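Long-range contact in DNR protein (Pseudomonas aeruginosa, PDB 2Z69), which probably acts as a DNA-binding transcription factor regulating dissimilative nitrate respiration in response to nitric oxide, and is represented here by its sensor domain: residues L19-L32 with F112-N126. Residues are numbered along the deposited sequence; the frame is centred on the assembly and turned at random.
Sequences LFEPLSPVQLQELL and FRFSNKAYLRQLQDN
Phe-20 CE2 lies 4.0 Å above the plane of the Phe-114 ring, off-centre toward its rim, and the two ring planes are inclined at 44°, an oblique pairing. Leu-19 CB lies over one face of Phe-20, toward the rim, and Leu-31 CD2 in plane at its edge. Leu-31 O lies in the Phe-114 plane, at the ring's edge, where Leu-32 CD2 also approaches; the same methyl covers a face of Phe-112, 4.2 Å from the ring centroid and almost on the ring normal, a CH-pi contact. The Tyr-119 ring receives two groups in its plane, Leu-31 CD2 and Leu-19 O. Its CG is anti to the backbone N (chi1 -176°), a torsion that carries the ring past Leu-31 CD2 to the 19-23 loop, where OH donates to Leu-19 O at 2.7 Å, in the carbonyl plane and on a lone pair.

At the other end the amide of Gln-27 is held at both its nitrogen and its oxygen. NE2 donates to Asp-125 OD1 (3.1 Å) and to Asp-125 O; both acceptors lie near the amide plane, yet each is met from above its own plane, and both bonds are clearly bent. OE1 accepts from Ser-24 N while Ser-24 OG accepts from Gln-27 N, a capping box that fixes the amide. Gln-122, folded back at chi2, runs past Gln-27 in the opposite sense, its OE1 3.4 Å from Gln-27 CG.

A water donates to Leu-31 O and accepts from Ser-115 N; Ser-115 N-caps helix 116-123, its OG accepting from Ala-118 N. That helix runs nearly antiparallel to helix 25-32 (166°, axes 9.8 Å apart). The contact thus ties the helix preceding the cyclic nucleotide-binding-type beta barrel to its last strand, 109-115, and the helix after it; Phe-56 of strand 55-59 meets both Phe-114 and Tyr-119, and Leu-129 of helix 127-140 packs on Leu-23 and Tyr-119.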
loop_
_atom_site.group_PDB
_atom_site.type_symbol
_atom_site.label_atom_id
_atom_site.label_comp_id
_atom_site.label_asym_id
_atom_site.label_seq_id
_atom_site.Cartn_x
_atom_site.Cartn_y
_atom_site.Cartn_z
ATOM N N LEU B 19 -0.342 14.893 -0.115
ATOM C CA LEU B 19 0.402 14.142 0.925
ATOM C C LEU B 19 0.194 14.676 2.340
ATOM O O LEU B 19 0.438 13.963 3.334
ATOM C CB LEU B 19 1.906 14.076 0.609
ATOM C CG LEU B 19 2.308 12.997 -0.396
ATOM C CD1 LEU B 19 3.808 12.886 -0.517
ATOM C CD2 LEU B 19 1.692 11.639 -0.050
ATOM N N PHE B 20 -0.250 15.931 2.414
ATOM C CA PHE B 20 -0.370 16.664 3.666
ATOM C C PHE B 20 -1.805 17.099 3.895
ATOM O O PHE B 20 -2.157 17.490 4.999
ATOM C CB PHE B 20 0.564 17.893 3.683
ATOM C CG PHE B 20 1.967 17.594 3.255
ATOM C CD1 PHE B 20 2.360 17.780 1.933
ATOM C CD2 PHE B 20 2.884 17.097 4.159
ATOM C CE1 PHE B 20 3.677 17.491 1.524
ATOM C CE2 PHE B 20 4.177 16.787 3.757
ATOM C CZ PHE B 20 4.575 16.998 2.439
ATOM N N GLU B 21 -2.621 17.033 2.843
ATOM C CA GLU B 21 -4.042 17.433 2.902
ATOM C C GLU B 21 -4.856 16.750 4.016
ATOM O O GLU B 21 -5.514 17.445 4.812
ATOM C CB GLU B 21 -4.711 17.245 1.523
ATOM C CG GLU B 21 -6.227 17.017 1.546
ATOM C CD GLU B 21 -6.998 18.238 1.996
ATOM O OE1 GLU B 21 -6.453 19.357 1.870
ATOM O OE2 GLU B 21 -8.146 18.079 2.480
ATOM N N PRO B 22 -4.830 15.395 4.084
ATOM C CA PRO B 22 -5.684 14.728 5.092
ATOM C C PRO B 22 -5.219 14.943 6.543
ATOM O O PRO B 22 -5.941 14.582 7.488
ATOM C CB PRO B 22 -5.598 13.242 4.706
ATOM C CG PRO B 22 -4.931 13.203 3.333
ATOM C CD PRO B 22 -4.074 14.418 3.278
ATOM N N LEU B 23 -4.031 15.534 6.705
ATOM C CA LEU B 23 -3.508 15.891 8.015
ATOM C C LEU B 23 -4.286 17.050 8.608
ATOM O O LEU B 23 -4.698 17.961 7.880
ATOM C CB LEU B 23 -2.031 16.267 7.921
ATOM C CG LEU B 23 -1.049 15.145 7.576
ATOM C CD1 LEU B 23 0.373 15.688 7.523
ATOM C CD2 LEU B 23 -1.142 14.020 8.586
ATOM N N SER B 24 -4.497 16.998 9.927
ATOM C CA SER B 24 -5.083 18.101 10.674
ATOM C C SER B 24 -4.034 19.194 10.752
ATOM O O SER B 24 -2.850 18.899 10.606
ATOM C CB SER B 24 -5.450 17.657 12.090
ATOM O OG SER B 24 -4.291 17.264 12.810
ATOM N N PRO B 25 -4.462 20.459 10.957
ATOM C CA PRO B 25 -3.560 21.575 11.289
ATOM C C PRO B 25 -2.497 21.229 12.344
ATOM O O PRO B 25 -1.331 21.597 12.190
ATOM C CB PRO B 25 -4.520 22.638 11.826
ATOM C CG PRO B 25 -5.767 22.398 11.051
ATOM C CD PRO B 25 -5.858 20.915 10.803
ATOM N N VAL B 26 -2.903 20.515 13.393
ATOM C CA VAL B 26 -1.998 20.102 14.469
ATOM C C VAL B 26 -0.880 19.198 13.941
ATOM O O VAL B 26 0.298 19.453 14.189
ATOM C CB VAL B 26 -2.759 19.382 15.621
ATOM C CG1 VAL B 26 -1.834 19.150 16.822
ATOM C CG2 VAL B 26 -3.975 20.183 16.035
ATOM N N GLN B 27 -1.265 18.157 13.207
ATOM C CA GLN B 27 -0.322 17.182 12.636
ATOM C C GLN B 27 0.642 17.809 11.648
ATOM O O GLN B 27 1.818 17.454 11.619
ATOM C CB GLN B 27 -1.080 16.014 11.985
ATOM C CG GLN B 27 -1.716 15.059 13.017
ATOM C CD GLN B 27 -2.732 14.105 12.412
ATOM O OE1 GLN B 27 -3.196 14.294 11.287
ATOM N NE2 GLN B 27 -3.099 13.081 13.171
ATOM N N LEU B 28 0.136 18.750 10.854
ATOM C CA LEU B 28 0.932 19.463 9.856
ATOM C C LEU B 28 2.018 20.314 10.518
ATOM O O LEU B 28 3.178 20.292 10.094
ATOM C CB LEU B 28 0.023 20.326 8.968
ATOM C CG LEU B 28 0.596 20.853 7.657
ATOM C CD1 LEU B 28 1.479 19.815 6.943
ATOM C CD2 LEU B 28 -0.525 21.306 6.758
ATOM N N GLN B 29 1.625 21.046 11.560
ATOM C CA GLN B 29 2.522 21.844 12.385
ATOM C C GLN B 29 3.661 20.979 12.922
ATOM O O GLN B 29 4.818 21.365 12.856
ATOM C CB GLN B 29 1.712 22.481 13.541
ATOM C CG GLN B 29 2.440 23.517 14.411
ATOM C CD GLN B 29 1.723 23.809 15.753
ATOM O OE1 GLN B 29 1.645 22.950 16.641
ATOM N NE2 GLN B 29 1.222 25.032 15.900
ATOM N N GLU B 30 3.327 19.798 13.437
ATOM C CA GLU B 30 4.315 18.895 14.037
ATOM C C GLU B 30 5.317 18.378 12.995
ATOM O O GLU B 30 6.507 18.221 13.282
ATOM C CB GLU B 30 3.614 17.737 14.760
ATOM C CG GLU B 30 4.548 16.854 15.602
ATOM C CD GLU B 30 3.825 15.798 16.439
ATOM O OE1 GLU B 30 2.587 15.884 16.616
ATOM O OE2 GLU B 30 4.507 14.878 16.942
ATOM N N LEU B 31 4.816 18.144 11.783
ATOM C CA LEU B 31 5.624 17.692 10.647
ATOM C C LEU B 31 6.614 18.765 10.192
ATOM O O LEU B 31 7.808 18.475 10.023
ATOM C CB LEU B 31 4.706 17.255 9.485
ATOM C CG LEU B 31 5.300 16.568 8.251
ATOM C CD1 LEU B 31 6.181 15.369 8.625
ATOM C CD2 LEU B 31 4.197 16.148 7.303
ATOM N N LEU B 32 6.101 19.984 9.992
ATOM C CA LEU B 32 6.941 21.175 9.771
ATOM C C LEU B 32 7.993 21.410 10.854
ATOM O O LEU B 32 9.125 21.765 10.550
ATOM C CB LEU B 32 6.088 22.440 9.599
ATOM C CG LEU B 32 5.457 22.600 8.215
ATOM C CD1 LEU B 32 4.276 23.533 8.285
ATOM C CD2 LEU B 32 6.493 23.096 7.203
ATOM N N PHE B 112 11.779 21.783 1.536
ATOM C CA PHE B 112 11.562 21.253 2.868
ATOM C C PHE B 112 11.966 19.802 2.823
ATOM O O PHE B 112 11.530 19.090 1.929
ATOM C CB PHE B 112 10.078 21.311 3.216
ATOM C CG PHE B 112 9.591 22.672 3.600
ATOM C CD1 PHE B 112 8.392 23.153 3.088
ATOM C CD2 PHE B 112 10.315 23.464 4.494
ATOM C CE1 PHE B 112 7.899 24.411 3.448
ATOM C CE2 PHE B 112 9.835 24.730 4.876
ATOM C CZ PHE B 112 8.615 25.203 4.354
ATOM N N ARG B 113 12.805 19.358 3.751
ATOM C CA ARG B 113 13.162 17.941 3.876
ATOM C C ARG B 113 12.371 17.375 5.032
ATOM O O ARG B 113 12.592 17.781 6.180
ATOM C CB ARG B 113 14.637 17.780 4.216
ATOM C CG ARG B 113 15.005 16.418 4.795
ATOM C CD ARG B 113 16.537 16.115 4.744
ATOM N NE ARG B 113 17.274 17.164 5.415
ATOM C CZ ARG B 113 18.251 17.895 4.892
ATOM N NH1 ARG B 113 18.701 17.696 3.654
ATOM N NH2 ARG B 113 18.801 18.825 5.646
ATOM N N PHE B 114 11.459 16.451 4.759
ATOM C CA PHE B 114 10.675 15.832 5.822
ATOM C C PHE B 114 11.225 14.458 6.155
ATOM O O PHE B 114 11.526 13.683 5.264
ATOM C CB PHE B 114 9.243 15.683 5.371
ATOM C CG PHE B 114 8.558 16.973 5.085
ATOM C CD1 PHE B 114 8.380 17.407 3.786
ATOM C CD2 PHE B 114 8.066 17.747 6.105
ATOM C CE1 PHE B 114 7.718 18.580 3.517
ATOM C CE2 PHE B 114 7.412 18.929 5.830
ATOM C CZ PHE B 114 7.244 19.339 4.532
ATOM N N SER B 115 11.362 14.153 7.438
ATOM C CA SER B 115 11.751 12.829 7.897
ATOM C C SER B 115 10.682 11.783 7.567
ATOM O O SER B 115 9.478 12.001 7.818
ATOM C CB SER B 115 11.940 12.885 9.420
ATOM O OG SER B 115 12.109 11.605 9.965
ATOM N N ASN B 116 11.124 10.655 7.005
ATOM C CA ASN B 116 10.265 9.495 6.806
ATOM C C ASN B 116 9.637 9.131 8.132
ATOM O O ASN B 116 8.413 9.028 8.235
ATOM C CB ASN B 116 11.041 8.310 6.189
ATOM C CG ASN B 116 11.404 8.545 4.719
ATOM O OD1 ASN B 116 11.018 9.539 4.138
ATOM N ND2 ASN B 116 12.145 7.630 4.126
ATOM N N LYS B 117 10.470 9.024 9.166
ATOM C CA LYS B 117 10.013 8.636 10.504
ATOM C C LYS B 117 8.923 9.557 11.116
ATOM O O LYS B 117 7.987 9.080 11.735
ATOM C CB LYS B 117 11.222 8.474 11.460
ATOM N N ALA B 118 9.062 10.870 10.932
ATOM C CA ALA B 118 8.066 11.817 11.434
ATOM C C ALA B 118 6.785 11.751 10.641
ATOM O O ALA B 118 5.732 11.867 11.200
ATOM C CB ALA B 118 8.604 13.248 11.418
ATOM N N TYR B 119 6.863 11.593 9.331
ATOM C CA TYR B 119 5.638 11.497 8.532
ATOM C C TYR B 119 4.845 10.239 8.943
ATOM O O TYR B 119 3.629 10.305 9.207
ATOM C CB TYR B 119 5.963 11.530 7.031
ATOM C CG TYR B 119 4.754 11.532 6.116
ATOM C CD1 TYR B 119 4.006 12.688 5.906
ATOM C CD2 TYR B 119 4.352 10.370 5.473
ATOM C CE1 TYR B 119 2.895 12.677 5.048
ATOM C CE2 TYR B 119 3.245 10.352 4.638
ATOM C CZ TYR B 119 2.533 11.509 4.421
ATOM O OH TYR B 119 1.448 11.457 3.579
ATOM N N LEU B 120 5.558 9.119 9.062
ATOM C CA LEU B 120 4.946 7.848 9.394
ATOM C C LEU B 120 4.361 7.851 10.808
ATOM O O LEU B 120 3.418 7.120 11.098
ATOM C CB LEU B 120 5.953 6.697 9.211
ATOM C CG LEU B 120 6.354 6.329 7.771
ATOM C CD1 LEU B 120 7.603 5.439 7.745
ATOM C CD2 LEU B 120 5.178 5.622 7.081
ATOM N N ARG B 121 4.897 8.702 11.671
ATOM C CA ARG B 121 4.331 8.900 12.992
ATOM C C ARG B 121 2.935 9.519 12.925
ATOM O O ARG B 121 2.051 9.128 13.700
ATOM C CB ARG B 121 5.261 9.773 13.823
ATOM C CG ARG B 121 5.384 9.369 15.308
ATOM C CD ARG B 121 6.498 10.201 15.974
ATOM N NE ARG B 121 7.778 9.977 15.319
ATOM C CZ ARG B 121 8.708 10.908 15.113
ATOM N NH1 ARG B 121 8.516 12.169 15.505
ATOM N NH2 ARG B 121 9.832 10.573 14.493
ATOM N N GLN B 122 2.739 10.483 12.022
ATOM C CA GLN B 122 1.419 11.128 11.819
ATOM C C GLN B 122 0.445 10.131 11.241
ATOM O O GLN B 122 -0.734 10.088 11.603
ATOM C CB GLN B 122 1.496 12.318 10.847
ATOM C CG GLN B 122 2.538 13.331 11.184
ATOM C CD GLN B 122 2.518 13.679 12.645
ATOM O OE1 GLN B 122 1.544 14.245 13.150
ATOM N NE2 GLN B 122 3.591 13.319 13.349
ATOM N N LEU B 123 0.967 9.338 10.314
ATOM C CA LEU B 123 0.200 8.323 9.628
ATOM C C LEU B 123 -0.425 7.358 10.618
ATOM O O LEU B 123 -1.579 6.986 10.467
ATOM C CB LEU B 123 1.107 7.588 8.633
ATOM C CG LEU B 123 0.500 6.635 7.625
ATOM C CD1 LEU B 123 -0.567 7.341 6.874
ATOM C CD2 LEU B 123 1.595 6.189 6.680
ATOM N N GLN B 124 0.337 6.967 11.633
ATOM C CA GLN B 124 -0.138 6.048 12.657
ATOM C C GLN B 124 -1.377 6.527 13.420
ATOM O O GLN B 124 -2.024 5.719 14.078
ATOM C CB GLN B 124 0.976 5.713 13.635
ATOM C CG GLN B 124 2.144 4.967 12.994
ATOM C CD GLN B 124 3.335 4.879 13.927
ATOM O OE1 GLN B 124 3.176 4.861 15.149
ATOM N NE2 GLN B 124 4.543 4.827 13.354
ATOM N N ASP B 125 -1.697 7.818 13.345
ATOM C CA ASP B 125 -3.002 8.296 13.810
ATOM C C ASP B 125 -3.771 9.162 12.801
ATOM O O ASP B 125 -4.415 10.156 13.153
ATOM C CB ASP B 125 -2.918 8.957 15.192
ATOM C CG ASP B 125 -2.071 10.210 15.197
ATOM O OD1 ASP B 125 -2.584 11.271 15.626
ATOM O OD2 ASP B 125 -0.889 10.129 14.793
ATOM N N ASN B 126 -3.701 8.772 11.539
ATOM C CA ASN B 126 -4.553 9.347 10.511
ATOM C C ASN B 126 -4.996 8.230 9.568
ATOM O O ASN B 126 -4.331 7.960 8.573
ATOM C CB ASN B 126 -3.826 10.463 9.741
ATOM C CG ASN B 126 -4.782 11.359 8.949
ATOM O OD1 ASN B 126 -4.712 12.583 9.030
ATOM N ND2 ASN B 126 -5.682 10.756 8.205
HETATM O O HOH W 1 10.098 16.275 9.439
#